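Local coordinates for protein preproptth (Bombyx mori, PDB 5AOQ) that acts as the prothoracicotropic neurohormone, a cystine-knot ligand of the receptor tyrosine kinase Torso that is linked to developmental timing and metamorphosis, at residues D[24-27]-D[28-32]. The protein carries 1 engineered substitution. Residues are numbered along the deposited sequence; the frame is centred on the assembly and turned at random.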
ATOM      1  N   GLU D  24      -9.430  12.284   3.428  1.00 69.06           N
ATOM      2  CA  GLU D  24     -10.192  11.083   3.740  1.00 70.46           C
ATOM      3  C   GLU D  24      -9.340  10.170   4.617  1.00 72.21           C
ATOM      4  O   GLU D  24      -8.247   9.759   4.225  1.00 71.97           O
ATOM      5  CB  GLU D  24     -10.618  10.372   2.456  1.00 69.47           C
ATOM      6  CG  GLU D  24     -11.671   9.295   2.656  1.00 70.87           C
ATOM      7  CD  GLU D  24     -12.092   8.646   1.352  1.00 69.91           C
ATOM      8  OE1 GLU D  24     -11.639   9.107   0.283  1.00 68.08           O
ATOM      9  OE2 GLU D  24     -12.877   7.676   1.396  1.00 71.09           O
ATOM     10  N   ASP D  25      -9.848   9.866   5.807  1.00 80.71           N
ATOM     11  CA  ASP D  25      -9.090   9.116   6.804  1.00 82.69           C
ATOM     12  C   ASP D  25      -8.979   7.628   6.482  1.00 83.76           C
ATOM     13  O   ASP D  25      -7.894   7.055   6.554  1.00 84.48           O
ATOM     14  CB  ASP D  25      -9.727   9.288   8.184  1.00 84.61           C
ATOM     15  CG  ASP D  25      -8.814   8.834   9.305  1.00 86.59           C
ATOM     16  OD1 ASP D  25      -8.815   7.626   9.621  1.00 88.38           O
ATOM     17  OD2 ASP D  25      -8.093   9.685   9.869  1.00 86.52           O
ATOM     18  N   LEU D  26     -10.110   7.003   6.161  1.00 73.36           N
ATOM     19  CA  LEU D  26     -10.157   5.574   5.848  1.00 74.58           C
ATOM     20  C   LEU D  26      -9.634   4.710   6.994  1.00 77.29           C
ATOM     21  O   LEU D  26      -9.361   3.522   6.809  1.00 78.62           O
ATOM     22  CB  LEU D  26      -9.358   5.268   4.576  1.00 73.11           C
ATOM     23  CG  LEU D  26      -9.870   5.866   3.266  1.00 70.65           C
ATOM     24  CD1 LEU D  26      -8.879   5.598   2.149  1.00 69.48           C
ATOM     25  CD2 LEU D  26     -11.235   5.294   2.917  1.00 71.02           C
ATOM     26  N   GLY D  27      -9.498   5.298   8.179  1.00 70.32           N
ATOM     27  CA  GLY D  27      -9.010   4.567   9.332  1.00 73.02           C
ATOM     28  C   GLY D  27      -7.541   4.207   9.212  1.00 73.35           C
ATOM     29  O   GLY D  27      -6.952   4.286   8.135  1.00 71.66           O
ATOM     30  N   GLU D  28      -6.950   3.813  10.334  1.00 88.06           N
ATOM     31  CA  GLU D  28      -5.539   3.457  10.377  1.00 88.91           C
ATOM     32  C   GLU D  28      -5.315   2.079   9.753  1.00 90.15           C
ATOM     33  O   GLU D  28      -4.180   1.685   9.486  1.00 90.76           O
ATOM     34  CB  GLU D  28      -5.032   3.485  11.820  1.00 91.29           C
ATOM     35  CG  GLU D  28      -3.520   3.435  11.959  1.00 92.06           C
ATOM     36  CD  GLU D  28      -3.062   3.654  13.387  1.00 94.22           C
ATOM     37  OE1 GLU D  28      -3.913   3.600  14.301  1.00 95.54           O
ATOM     38  OE2 GLU D  28      -1.853   3.883  13.599  1.00 94.72           O
ATOM     39  N   ASN D  29      -6.406   1.355   9.523  1.00 95.85           N
ATOM     40  CA  ASN D  29      -6.340   0.021   8.937  1.00 97.22           C
ATOM     41  C   ASN D  29      -5.904   0.041   7.473  1.00 95.05           C
ATOM     42  O   ASN D  29      -5.464  -0.974   6.936  1.00 96.21           O
ATOM     43  CB  ASN D  29      -7.699  -0.671   9.058  1.00 98.37           C
ATOM     44  CG  ASN D  29      -8.028  -1.063  10.485  1.00101.36           C
ATOM     45  OD1 ASN D  29      -7.316  -0.697  11.422  1.00102.35           O
ATOM     46  ND2 ASN D  29      -9.109  -1.813  10.659  1.00102.95           N
ATOM     47  N   SER D  30      -6.027   1.200   6.832  1.00 83.78           N
ATOM     48  CA  SER D  30      -5.625   1.351   5.438  1.00 81.64           C
ATOM     49  C   SER D  30      -4.138   1.665   5.345  1.00 81.55           C
ATOM     50  O   SER D  30      -3.614   2.452   6.136  1.00 81.61           O
ATOM     51  CB  SER D  30      -6.437   2.456   4.759  1.00 78.72           C
ATOM     52  OG  SER D  30      -7.824   2.170   4.795  1.00 78.94           O
ATOM     53  N   VAL D  31      -3.458   1.045   4.385  1.00 71.67           N
ATOM     54  CA  VAL D  31      -2.037   1.301   4.186  1.00 71.77           C
ATOM     55  C   VAL D  31      -1.854   2.760   3.774  1.00 68.96           C
ATOM     56  O   VAL D  31      -1.084   3.484   4.404  1.00 69.13           O
ATOM     57  CB  VAL D  31      -1.422   0.338   3.140  1.00 72.45           C
ATOM     58  CG1 VAL D  31      -0.032   0.805   2.708  1.00 72.11           C
ATOM     59  CG2 VAL D  31      -1.367  -1.072   3.698  1.00 75.78           C
ATOM     60  N   PRO D  32      -2.564   3.201   2.721  1.00 66.53           N
ATOM     61  CA  PRO D  32      -2.646   4.644   2.487  1.00 64.10           C
ATOM     62  C   PRO D  32      -3.729   5.253   3.368  1.00 63.87           C
ATOM     63  O   PRO D  32      -4.892   5.288   2.968  1.00 62.88           O
ATOM     64  CB  PRO D  32      -3.005   4.738   1.006  1.00 62.00           C
ATOM     65  CG  PRO D  32      -3.807   3.514   0.756  1.00 63.03           C
ATOM     66  CD  PRO D  32      -3.215   2.441   1.638  1.00 65.99           C
TER
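The hydroxyl of S30 reaches back across the turn to the backbone of L26, giving its proton to the carbonyl: S30 OG lies 2.9 Å from L26 O, approaching at a C=O...O angle of 133° and tilted 33° out of the carbonyl plane. The CB of S30 already points toward 24-27, and with OG anti to its own carbonyl carbon and beside the backbone N (chi1 -59°) the hydroxyl lies next to L26, S30 OG being 3.5 Å from L26 CB. A second, weak link starts one residue later: S30 N donates to G27 O over 3.5 Å, closing a type I beta turn from G27 to S30. An alanine in place of S30 would remove the hydroxyl and would probably leave the L26 carbonyl without this partner, the turn then relying more on its weak backbone bond.

This inner side is the compact one. S30 is buried, and L26, S30 and P32 all rest on I63 of strand 55-65; L26 CD1 approaches P32 O only loosely, at 4.1 Å. V31 points away from 24-27, onto L64 and W85 of its own chain and I77 of the second hormone subunit. Just before the turn, D25 OD1 accepts a weak bond from G27 N at 2.8 Å. The outer side is looser: E28 CB still touches G27 C (3.7 Å), but its CB bond points away from 24-27, and the extended chain places OE2 in a long, weak ion pair with K204 of the Torso chain. G27 to S30 thus form a type I beta turn, with the S30 hydroxyl bonded to the carbonyl of the residue before it, in the loop joining antiparallel strands 20-24 and 35-39 of a cystine-knot hormone.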